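Local coordinates for protein dTDP-4-amino-4,6-dideoxyglucose formyltransferase (Mycobacterium tuberculosis CAS/NITR204, PDB 5VYQ) that probably transfers a formyl group from a folate cofactor to the sugar amine of dTDP-4-amino-4,6-dideoxyglucose, a nucleotide-linked deoxysugar, at residues I24-D29 against L78-H83; R97-H102 against D175-G180; P114-I119 against L220-H225. One frame throughout, in Å; residues are numbered along the deposited sequence.

Contact 1: I24-D29 against L78-H83; sequences ILILTD and LVLSFH. With 0FX (dTDP-4-amino-4,6-dideoxyglucose), chain D.
The parallel, Rossmann-like part of the formyltransferase sheet has strands 24-28 and 78-82 as neighbours, and the end of the second strand opens directly into the substrate site. Leu25 and Leu27 each bond two residues of strand 78-82, as parallel strands do: Leu25 N donates to Leu78 O at 3.0 Å, and Leu80 N returns a bond to Leu25 O at 2.7 Å, nearly straight at 172°. Leu27 repeats the pattern, giving its N to Leu80 O and its O to Phe82 N.

The two faces of the sheet are packed differently. On one, Ile24 and Leu78 lie side by side and Ile26 rests against Leu80 CD1. With CG1 beside the backbone N (chi1 -56°) and CG2 therefore anti to it, Ile26 places CG2 over the Phe82 ring as a CH-pi contact, 4.1 Å from the centroid, while its CD1 sits above the rim of the same face. Helix 31-43 packs on this side. On the other, Val79 CG1 touches Leu25 CD2 and Leu27 CD1, and Ser81 hydrogen-bonds Asn100 beside the bound folate.

Toward the C-terminal ends, side chains join the bonding. Thr28 OG1 gives a 2.7 Å hydrogen bond to Phe82 O, the hydroxyl oxygen lying in the plane of that carbonyl. Asp29 N reaches His83 O at 3.2 Å from well above the carbonyl plane. The His83 imidazole is held at NE2 by Glu166, and its ND1 donates to the phosphate oxygen O3P of the nucleotide sugar at 2.8 Å, with the oxygen near the ring plane.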
# COMPACT_ATOMS: atom_id res chain seq x y z
N ILE A 24 -34.74 16.36 -22.71
CA ILE A 24 -33.92 16.11 -21.53
C ILE A 24 -32.58 16.82 -21.65
O ILE A 24 -31.93 16.76 -22.72
CB ILE A 24 -33.72 14.61 -21.32
CG1 ILE A 24 -35.09 13.91 -21.20
CG2 ILE A 24 -32.84 14.33 -20.11
CD1 ILE A 24 -35.05 12.42 -21.03
N LEU A 25 -32.16 17.43 -20.55
CA LEU A 25 -30.79 17.90 -20.44
C LEU A 25 -30.05 17.06 -19.40
O LEU A 25 -30.56 16.91 -18.28
CB LEU A 25 -30.83 19.33 -19.98
CG LEU A 25 -29.47 19.97 -19.62
CD1 LEU A 25 -28.60 20.03 -20.86
CD2 LEU A 25 -29.70 21.37 -19.04
N ILE A 26 -28.88 16.56 -19.75
CA ILE A 26 -27.97 15.92 -18.79
C ILE A 26 -26.75 16.80 -18.61
O ILE A 26 -26.11 17.18 -19.59
CB ILE A 26 -27.54 14.53 -19.21
CG1 ILE A 26 -28.80 13.67 -19.45
CG2 ILE A 26 -26.64 13.92 -18.12
CD1 ILE A 26 -28.52 12.20 -19.66
N LEU A 27 -26.46 17.12 -17.36
CA LEU A 27 -25.26 17.82 -16.94
C LEU A 27 -24.40 16.77 -16.24
O LEU A 27 -24.84 16.09 -15.29
CB LEU A 27 -25.59 18.99 -16.03
CG LEU A 27 -26.21 20.12 -16.90
CD1 LEU A 27 -27.22 20.88 -16.08
CD2 LEU A 27 -25.02 20.94 -17.35
N THR A 28 -23.15 16.65 -16.66
CA THR A 28 -22.25 15.63 -16.11
C THR A 28 -20.79 16.08 -16.13
O THR A 28 -20.32 16.63 -17.13
CB THR A 28 -22.42 14.33 -16.91
OG1 THR A 28 -21.61 13.28 -16.37
CG2 THR A 28 -22.13 14.51 -18.39
N ASP A 29 -20.09 15.84 -15.04
CA ASP A 29 -18.69 16.21 -14.89
C ASP A 29 -17.78 15.01 -14.59
O ASP A 29 -16.64 15.18 -14.14
CB ASP A 29 -18.54 17.25 -13.78
CG ASP A 29 -19.08 18.60 -14.18
OD1 ASP A 29 -18.93 18.98 -15.35
OD2 ASP A 29 -19.65 19.29 -13.30
N LEU A 78 -36.98 18.09 -18.37
CA LEU A 78 -36.34 17.29 -17.30
C LEU A 78 -34.84 17.60 -17.35
O LEU A 78 -34.23 17.63 -18.43
CB LEU A 78 -36.57 15.82 -17.59
CG LEU A 78 -35.80 14.79 -16.74
CD1 LEU A 78 -36.18 14.94 -15.27
CD2 LEU A 78 -36.01 13.35 -17.21
N VAL A 79 -34.23 17.84 -16.20
CA VAL A 79 -32.79 18.04 -16.14
C VAL A 79 -32.22 16.93 -15.24
O VAL A 79 -32.66 16.76 -14.11
CB VAL A 79 -32.44 19.44 -15.57
CG1 VAL A 79 -30.95 19.63 -15.49
CG2 VAL A 79 -33.03 20.52 -16.46
N LEU A 80 -31.23 16.24 -15.74
CA LEU A 80 -30.52 15.22 -14.95
C LEU A 80 -29.11 15.64 -14.59
O LEU A 80 -28.34 16.10 -15.43
CB LEU A 80 -30.45 13.96 -15.77
CG LEU A 80 -31.76 13.40 -16.29
CD1 LEU A 80 -31.56 12.10 -17.05
CD2 LEU A 80 -32.78 13.20 -15.19
N SER A 81 -28.79 15.49 -13.31
CA SER A 81 -27.42 15.61 -12.82
C SER A 81 -26.80 14.21 -12.79
O SER A 81 -27.19 13.37 -11.96
CB SER A 81 -27.38 16.26 -11.44
OG SER A 81 -26.14 16.04 -10.76
N PHE A 82 -25.87 13.98 -13.71
CA PHE A 82 -25.06 12.78 -13.74
C PHE A 82 -23.71 13.18 -13.17
O PHE A 82 -22.74 13.35 -13.90
CB PHE A 82 -25.00 12.22 -15.17
CG PHE A 82 -26.14 11.32 -15.57
CD1 PHE A 82 -27.39 11.44 -15.04
CD2 PHE A 82 -25.94 10.34 -16.53
CE1 PHE A 82 -28.43 10.62 -15.45
CE2 PHE A 82 -26.96 9.49 -16.94
CZ PHE A 82 -28.23 9.66 -16.42
N HIS A 83 -23.68 13.39 -11.84
CA HIS A 83 -22.49 13.85 -11.17
C HIS A 83 -22.06 15.22 -11.69
O HIS A 83 -20.88 15.45 -12.00
CB HIS A 83 -21.28 12.92 -11.31
CG HIS A 83 -21.46 11.48 -10.88
ND1 HIS A 83 -20.37 10.73 -10.47
CD2 HIS A 83 -22.52 10.64 -10.88
CE1 HIS A 83 -20.76 9.49 -10.23
NE2 HIS A 83 -22.06 9.42 -10.44
O4P 0FX D . -18.03 10.46 -8.18
P2 0FX D . -17.99 11.94 -8.34
O3P 0FX D . -18.31 12.48 -9.72
O1G 0FX D . -18.94 12.44 -7.14
C1G 0FX D . -18.80 13.71 -6.53
C2G 0FX D . -19.45 13.62 -5.15
O2G 0FX D . -18.78 12.55 -4.46
C3G 0FX D . -20.93 13.24 -5.30
O3G 0FX D . -21.55 12.95 -4.02
C4G 0FX D . -21.62 14.32 -6.13
N4A 0FX D . -23.03 13.88 -6.30
C5G 0FX D . -20.89 14.46 -7.47
C6G 0FX D . -21.39 15.74 -8.14
O5G 0FX D . -19.48 14.68 -7.34
OPP 0FX D . -16.57 12.54 -7.87
P 0FX D . -15.12 12.48 -8.58
O1P 0FX D . -14.49 13.79 -8.30
O2P 0FX D . -15.29 11.94 -9.98
O5 0FX D . -14.33 11.36 -7.76
C5 0FX D . -14.63 9.99 -7.90
C4 0FX D . -13.96 9.22 -6.77
O4 0FX D . -12.55 9.35 -6.94
C3 0FX D . -14.19 9.73 -5.35
O3 0FX D . -15.39 9.17 -4.80
C2 0FX D . -12.98 9.27 -4.56
C1 0FX D . -11.94 9.36 -5.64
N11 0FX D . -11.15 10.60 -5.54
C61 0FX D . -11.29 11.67 -6.34
C51 0FX D . -10.48 12.78 -6.21
C5A 0FX D . -10.71 13.98 -7.10
C21 0FX D . -10.06 10.60 -4.67
O21 0FX D . -9.87 9.54 -3.92
N31 0FX D . -9.26 11.66 -4.50
C41 0FX D . -9.44 12.73 -5.31
O41 0FX D . -8.61 13.78 -5.14

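Contact 2: R97-H102 against D175-G180. With LI (lithium ion), chain M; FON (N-{[4-({[(6R)-2-amino-5-formyl-4-oxo-1,4,5,6,7,8-hexahydropteridin-6-yl]methyl}amino)phenyl]carbonyl}-L-glutamic acid), chain C; 0FX (dTDP-4-amino-4,6-dideoxyglucose), chain D.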
# COMPACT_ATOMS: atom_id res chain seq x y z
N ARG A 97 -38.41 19.86 -13.41
CA ARG A 97 -38.09 18.63 -12.65
C ARG A 97 -36.61 18.31 -12.81
O ARG A 97 -36.12 18.17 -13.93
CB ARG A 97 -38.96 17.47 -13.13
CG ARG A 97 -38.86 16.24 -12.21
CD ARG A 97 -40.02 15.29 -12.45
NE ARG A 97 -40.15 14.90 -13.86
CZ ARG A 97 -39.63 13.82 -14.42
NH1 ARG A 97 -39.77 13.60 -15.71
NH2 ARG A 97 -38.95 12.94 -13.71
N CYS A 98 -35.89 18.20 -11.69
CA CYS A 98 -34.48 17.91 -11.73
C CYS A 98 -34.26 16.64 -10.91
O CYS A 98 -34.82 16.47 -9.82
CB CYS A 98 -33.64 19.04 -11.11
SG CYS A 98 -33.69 20.62 -12.01
N VAL A 99 -33.44 15.76 -11.46
CA VAL A 99 -33.17 14.46 -10.86
C VAL A 99 -31.67 14.25 -10.84
O VAL A 99 -30.99 14.53 -11.82
CB VAL A 99 -33.88 13.36 -11.70
CG1 VAL A 99 -33.48 11.95 -11.30
CG2 VAL A 99 -35.37 13.50 -11.51
N ASN A 100 -31.18 13.74 -9.72
CA ASN A 100 -29.80 13.45 -9.47
C ASN A 100 -29.55 11.95 -9.42
O ASN A 100 -30.35 11.20 -8.88
CB ASN A 100 -29.41 14.05 -8.12
CG ASN A 100 -27.93 14.04 -7.87
OD1 ASN A 100 -27.12 14.31 -8.76
ND2 ASN A 100 -27.54 13.83 -6.61
N VAL A 101 -28.43 11.56 -10.01
CA VAL A 101 -27.90 10.23 -9.83
C VAL A 101 -26.64 10.31 -8.98
O VAL A 101 -25.62 10.84 -9.41
CB VAL A 101 -27.58 9.56 -11.16
CG1 VAL A 101 -26.95 8.20 -10.91
CG2 VAL A 101 -28.81 9.53 -12.06
N HIS A 102 -26.79 9.84 -7.76
CA HIS A 102 -25.81 10.08 -6.69
C HIS A 102 -25.16 8.78 -6.26
O HIS A 102 -25.88 7.80 -5.88
CB HIS A 102 -26.51 10.64 -5.48
CG HIS A 102 -25.68 10.76 -4.24
ND1 HIS A 102 -24.50 11.49 -4.18
CD2 HIS A 102 -25.91 10.29 -2.99
CE1 HIS A 102 -24.02 11.40 -2.95
NE2 HIS A 102 -24.85 10.68 -2.22
N ASP A 175 -37.10 4.74 -18.18
CA ASP A 175 -38.43 5.13 -18.66
C ASP A 175 -39.22 5.89 -17.60
O ASP A 175 -39.88 6.89 -17.92
CB ASP A 175 -39.27 3.93 -19.13
CG ASP A 175 -38.71 3.23 -20.35
OD1 ASP A 175 -37.71 3.68 -20.94
OD2 ASP A 175 -39.31 2.19 -20.72
N ALA A 176 -39.22 5.40 -16.36
CA ALA A 176 -39.99 6.05 -15.28
C ALA A 176 -39.45 7.45 -15.00
O ALA A 176 -40.20 8.39 -14.71
CB ALA A 176 -39.98 5.22 -14.01
N ILE A 177 -38.13 7.57 -15.07
CA ILE A 177 -37.49 8.84 -14.84
C ILE A 177 -37.89 9.84 -15.91
O ILE A 177 -38.30 10.97 -15.63
CB ILE A 177 -35.97 8.69 -14.79
CG1 ILE A 177 -35.55 7.92 -13.55
CG2 ILE A 177 -35.25 10.06 -14.75
CD1 ILE A 177 -34.17 7.28 -13.64
N ARG A 178 -37.79 9.38 -17.14
CA ARG A 178 -38.22 10.15 -18.30
C ARG A 178 -39.65 10.67 -18.16
O ARG A 178 -39.93 11.87 -18.31
CB ARG A 178 -38.03 9.30 -19.57
CG ARG A 178 -38.48 9.99 -20.86
CD ARG A 178 -38.68 8.99 -21.99
NE ARG A 178 -39.74 8.02 -21.63
CZ ARG A 178 -39.82 6.76 -22.05
NH1 ARG A 178 -38.91 6.25 -22.86
NH2 ARG A 178 -40.81 5.99 -21.62
N ASP A 179 -40.55 9.76 -17.80
CA ASP A 179 -41.96 10.04 -17.84
C ASP A 179 -42.47 10.65 -16.55
O ASP A 179 -43.60 11.11 -16.49
CB ASP A 179 -42.73 8.75 -18.05
CG ASP A 179 -42.53 8.16 -19.44
OD1 ASP A 179 -42.18 8.87 -20.41
OD2 ASP A 179 -42.69 6.93 -19.57
N GLY A 180 -41.68 10.62 -15.50
CA GLY A 180 -42.17 11.10 -14.20
C GLY A 180 -43.29 10.23 -13.66
O GLY A 180 -44.12 10.71 -12.89
LI LI M . -24.37 13.88 -4.86
N1 FON C . -27.87 20.96 -6.73
C2 FON C . -28.66 20.87 -5.66
NA2 FON C . -29.49 21.91 -5.38
N3 FON C . -28.60 19.77 -4.89
C4 FON C . -27.78 18.73 -5.13
O4 FON C . -27.78 17.71 -4.40
C4A FON C . -26.91 18.79 -6.32
N5 FON C . -25.96 17.83 -6.71
C6 FON C . -24.84 18.36 -7.50
C7 FON C . -25.43 19.06 -8.72
N8 FON C . -26.31 20.11 -8.26
C8A FON C . -27.03 20.00 -7.13
C9 FON C . -23.89 19.26 -6.68
N10 FON C . -23.23 18.46 -5.66
C11 FON C . -20.50 19.96 -2.91
C12 FON C . -20.91 18.63 -2.86
C13 FON C . -21.82 18.15 -3.79
C14 FON C . -22.32 18.98 -4.79
C15 FON C . -21.92 20.31 -4.85
C16 FON C . -21.01 20.79 -3.91
C FON C . -19.49 20.46 -1.87
O FON C . -18.86 19.70 -1.10
N FON C . -19.26 21.78 -1.83
CA FON C . -18.26 22.41 -0.96
CB FON C . -17.27 23.27 -1.75
CG FON C . -16.55 22.40 -2.78
CD FON C . -15.25 22.94 -3.36
OE1 FON C . -14.59 23.77 -2.70
OE2 FON C . -14.85 22.48 -4.46
CT FON C . -18.97 23.22 0.09
O1 FON C . -18.28 23.51 1.10
O2 FON C . -20.17 23.54 -0.08
CP1 FON C . -26.06 16.61 -6.36
O3 FON C . -25.22 15.78 -6.68
O4P 0FX D . -18.03 10.46 -8.18
P2 0FX D . -17.99 11.94 -8.34
O3P 0FX D . -18.31 12.48 -9.72
O1G 0FX D . -18.94 12.44 -7.14
C1G 0FX D . -18.80 13.71 -6.53
C2G 0FX D . -19.45 13.62 -5.15
O2G 0FX D . -18.78 12.55 -4.46
C3G 0FX D . -20.93 13.24 -5.30
O3G 0FX D . -21.55 12.95 -4.02
C4G 0FX D . -21.62 14.32 -6.13
N4A 0FX D . -23.03 13.88 -6.30
C5G 0FX D . -20.89 14.46 -7.47
C6G 0FX D . -21.39 15.74 -8.14
O5G 0FX D . -19.48 14.68 -7.34
OPP 0FX D . -16.57 12.54 -7.87
P 0FX D . -15.12 12.48 -8.58
O1P 0FX D . -14.49 13.79 -8.30
O2P 0FX D . -15.29 11.94 -9.98
O5 0FX D . -14.33 11.36 -7.76
C5 0FX D . -14.63 9.99 -7.90
C4 0FX D . -13.96 9.22 -6.77
O4 0FX D . -12.55 9.35 -6.94
C3 0FX D . -14.19 9.73 -5.35
O3 0FX D . -15.39 9.17 -4.80
C2 0FX D . -12.98 9.27 -4.56
C1 0FX D . -11.94 9.36 -5.64
N11 0FX D . -11.15 10.60 -5.54
C61 0FX D . -11.29 11.67 -6.34
C51 0FX D . -10.48 12.78 -6.21
C5A 0FX D . -10.71 13.98 -7.10
C21 0FX D . -10.06 10.60 -4.67
O21 0FX D . -9.87 9.54 -3.92
N31 0FX D . -9.26 11.66 -4.50
C41 0FX D . -9.44 12.73 -5.31
O41 0FX D . -8.61 13.78 -5.14
O HOH W 1 -23.67 15.68 -3.94
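Arg97 of strand 97-102 grips the last turn of helix 155-179 end-on, both terminal nitrogens meeting one carbonyl oxygen. NH2 reaches Ile177 O at 2.8 Å and NH1 reaches it at 3.0 Å, with that oxygen in the guanidinium plane. A weak third bond runs from NH1 to Arg178 O. The bend at chi3 (54°) turns the flat group edge-on to these carbonyls, while Gly180 CA lies 3.7 Å from CZ over one face; Tyr182 takes a further bond from NH2.

Apolar packing is slight by comparison: Val99 CG1 only touches Ile177 CG2, at 4.3 Å, and Ile129 of strand 125-131 meets both side chains. Farther along the strand, His102 ND1 binds the lithium ion at 2.5 Å, together with Asp137, the sugar amine and a water.

The outer side of the helix is partly exposed. There Arg178 turns from the strand and grips Asp179 side-on, NE to OD1 and NH2 to OD2, and Asp175 adds a looser charge pairing. On the strand side, Arg97 supplies N-H groups to carbonyls of the last helical turn, Ile177 O taking two, and its charge would probably be favourable at this end of the helix dipole.

Contact 3: P114-I119 against L220-H225; sequences PQVFSI and LRALTH. With 0FX (dTDP-4-amino-4,6-dideoxyglucose), chain D.
Ile119 sets CG1 beside its backbone N (chi1 -74°), which leaves CG2 anti to that nitrogen, and Arg221 tucks CG between its own N and carbonyl carbon (chi1 74°). Together these torsions bring Ile119 CG2 to 3.6 Å from Arg221 CG. The extended arginine chain then runs alongside the isoleucine, whose CG2 lies over one guanidinium face toward the rim. The charged end is engaged by Asn218 at NE and by the carbonyls of Glu150 and Asp153 at NH1.

Ala222 forms the centre of the contact. Its small CB fits against the turn of helix 114-121, 3.4 Å from Val116 O and 3.7 Å from Ile119 CG2, which lets the backbones come close: the CA atoms of Val116 and Ala222 are 4.7 Å apart. Val116 adds CG1 and CG2, each 3.5 Å from Ala222 O.

At the ligand end the two segments share the nucleotide. Gln115, bent at chi2, turns its amide to the deoxyribose, and NE2 donates to O3 of the ligand at 2.9 Å, almost straight at 176°. His225 lays a ring face under the same sugar, with ligand C1 3.3 Å above the plane and over its centre. Ser155 bonds both NE2 of Gln115 and ND1 of His225.

The contact thus joins the catalytic-domain helix 114-121 to helix 213-222 of the C-terminal dimerization region, with helix 155-179 beside Gln115, helix 196-203 against Val116 and Leu223, strand 240-249 against Arg221, and Leu220 meeting its counterpart in the second subunit.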
# COMPACT_ATOMS: atom_id res chain seq x y z
N PRO A 114 -19.01 9.51 -0.92
CA PRO A 114 -19.65 8.72 0.15
C PRO A 114 -18.94 7.46 0.63
O PRO A 114 -18.98 7.17 1.85
CB PRO A 114 -21.01 8.38 -0.48
CG PRO A 114 -21.32 9.59 -1.31
CD PRO A 114 -19.98 9.96 -1.93
N GLN A 115 -18.40 6.65 -0.28
CA GLN A 115 -17.81 5.35 0.11
C GLN A 115 -16.59 5.57 1.02
O GLN A 115 -16.28 4.71 1.83
CB GLN A 115 -17.39 4.49 -1.09
CG GLN A 115 -16.15 4.91 -1.91
CD GLN A 115 -16.37 6.11 -2.79
OE1 GLN A 115 -17.52 6.54 -3.02
NE2 GLN A 115 -15.28 6.69 -3.26
N VAL A 116 -15.88 6.69 0.88
CA VAL A 116 -14.75 6.99 1.76
C VAL A 116 -15.25 7.01 3.20
O VAL A 116 -14.73 6.34 4.08
CB VAL A 116 -14.04 8.32 1.41
CG1 VAL A 116 -13.01 8.63 2.45
CG2 VAL A 116 -13.47 8.28 -0.00
N PHE A 117 -16.34 7.72 3.41
CA PHE A 117 -16.87 7.92 4.73
C PHE A 117 -17.56 6.64 5.21
O PHE A 117 -17.47 6.27 6.42
CB PHE A 117 -17.78 9.16 4.73
CG PHE A 117 -17.04 10.43 4.53
CD1 PHE A 117 -16.46 11.07 5.61
CD2 PHE A 117 -16.87 10.97 3.25
CE1 PHE A 117 -15.78 12.25 5.48
CE2 PHE A 117 -16.17 12.15 3.12
CZ PHE A 117 -15.61 12.77 4.21
N SER A 118 -18.21 5.90 4.31
CA SER A 118 -18.85 4.66 4.74
C SER A 118 -17.89 3.52 5.09
O SER A 118 -18.18 2.69 5.96
CB SER A 118 -19.83 4.17 3.68
OG SER A 118 -21.00 4.95 3.71
N ILE A 119 -16.75 3.48 4.42
CA ILE A 119 -15.74 2.50 4.82
C ILE A 119 -15.37 2.71 6.28
O ILE A 119 -15.11 1.76 7.01
CB ILE A 119 -14.51 2.58 3.90
CG1 ILE A 119 -14.90 1.95 2.56
CG2 ILE A 119 -13.29 1.85 4.46
CD1 ILE A 119 -14.00 2.24 1.40
N LEU A 220 -6.98 3.90 6.22
CA LEU A 220 -6.09 3.83 5.09
C LEU A 220 -6.78 3.32 3.83
O LEU A 220 -6.58 3.84 2.75
CB LEU A 220 -4.91 2.92 5.34
CG LEU A 220 -3.94 3.36 6.40
CD1 LEU A 220 -2.81 2.33 6.39
CD2 LEU A 220 -3.43 4.75 6.08
N ARG A 221 -7.62 2.29 3.97
CA ARG A 221 -8.25 1.76 2.76
C ARG A 221 -9.33 2.75 2.26
O ARG A 221 -9.62 2.83 1.06
CB ARG A 221 -8.82 0.35 3.05
CG ARG A 221 -10.08 0.24 3.87
CD ARG A 221 -10.24 -1.17 4.41
NE ARG A 221 -11.43 -1.40 5.24
CZ ARG A 221 -12.56 -1.97 4.84
NH1 ARG A 221 -12.76 -2.33 3.59
NH2 ARG A 221 -13.48 -2.21 5.75
N ALA A 222 -10.00 3.44 3.19
CA ALA A 222 -10.93 4.48 2.79
C ALA A 222 -10.28 5.56 1.92
O ALA A 222 -10.94 6.15 1.04
CB ALA A 222 -11.61 5.09 4.00
N LEU A 223 -8.99 5.84 2.18
CA LEU A 223 -8.24 6.85 1.48
C LEU A 223 -7.42 6.33 0.34
O LEU A 223 -6.68 7.06 -0.29
CB LEU A 223 -7.34 7.62 2.47
CG LEU A 223 -8.12 8.36 3.56
CD1 LEU A 223 -7.26 8.87 4.72
CD2 LEU A 223 -8.86 9.53 2.91
N THR A 224 -7.60 5.05 0.04
CA THR A 224 -6.94 4.41 -1.03
C THR A 224 -7.86 4.33 -2.24
O THR A 224 -8.92 3.72 -2.21
CB THR A 224 -6.41 3.03 -0.63
OG1 THR A 224 -5.38 3.19 0.37
CG2 THR A 224 -5.74 2.39 -1.84
N HIS A 225 -7.40 4.92 -3.33
CA HIS A 225 -8.24 5.01 -4.54
C HIS A 225 -7.35 5.12 -5.76
O HIS A 225 -6.88 6.21 -6.09
CB HIS A 225 -9.17 6.23 -4.47
CG HIS A 225 -10.28 6.18 -5.47
ND1 HIS A 225 -11.61 6.07 -5.12
CD2 HIS A 225 -10.24 6.19 -6.83
CE1 HIS A 225 -12.34 6.07 -6.22
NE2 HIS A 225 -11.54 6.16 -7.27
O4P 0FX D . -18.03 10.46 -8.18
P2 0FX D . -17.99 11.94 -8.34
O3P 0FX D . -18.31 12.48 -9.72
O1G 0FX D . -18.94 12.44 -7.14
C1G 0FX D . -18.80 13.71 -6.53
C2G 0FX D . -19.45 13.62 -5.15
O2G 0FX D . -18.78 12.55 -4.46
C3G 0FX D . -20.93 13.24 -5.30
O3G 0FX D . -21.55 12.95 -4.02
C4G 0FX D . -21.62 14.32 -6.13
N4A 0FX D . -23.03 13.88 -6.30
C5G 0FX D . -20.89 14.46 -7.47
C6G 0FX D . -21.39 15.74 -8.14
O5G 0FX D . -19.48 14.68 -7.34
OPP 0FX D . -16.57 12.54 -7.87
P 0FX D . -15.12 12.48 -8.58
O1P 0FX D . -14.49 13.79 -8.30
O2P 0FX D . -15.29 11.94 -9.98
O5 0FX D . -14.33 11.36 -7.76
C5 0FX D . -14.63 9.99 -7.90
C4 0FX D . -13.96 9.22 -6.77
O4 0FX D . -12.55 9.35 -6.94
C3 0FX D . -14.19 9.73 -5.35
O3 0FX D . -15.39 9.17 -4.80
C2 0FX D . -12.98 9.27 -4.56
C1 0FX D . -11.94 9.36 -5.64
N11 0FX D . -11.15 10.60 -5.54
C61 0FX D . -11.29 11.67 -6.34
C51 0FX D . -10.48 12.78 -6.21
C5A 0FX D . -10.71 13.98 -7.10
C21 0FX D . -10.06 10.60 -4.67
O21 0FX D . -9.87 9.54 -3.92
N31 0FX D . -9.26 11.66 -4.50
C41 0FX D . -9.44 12.73 -5.31
O41 0FX D . -8.61 13.78 -5.14

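All three contacts touch the nucleotide sugar, but from different parts of the fold. Contacts 1 and 2 share a sheet, strands 78-82 and 97-102 being neighbours in it, with centres about 10 Å apart; Ser81 N lies 2.8 Å from Val99 O, a probable hydrogen bond between the two strands. Contact 3 stands across the chain's centre, its own centre about 26 Å from that of contact 1 and about 28 Å from that of contact 2, yet His102 CE1 packs 3.6 Å from Pro114 CG. The ligand spans this gap: contact 1 meets its phosphate, contact 2 its amino sugar and contact 3 its nucleoside end.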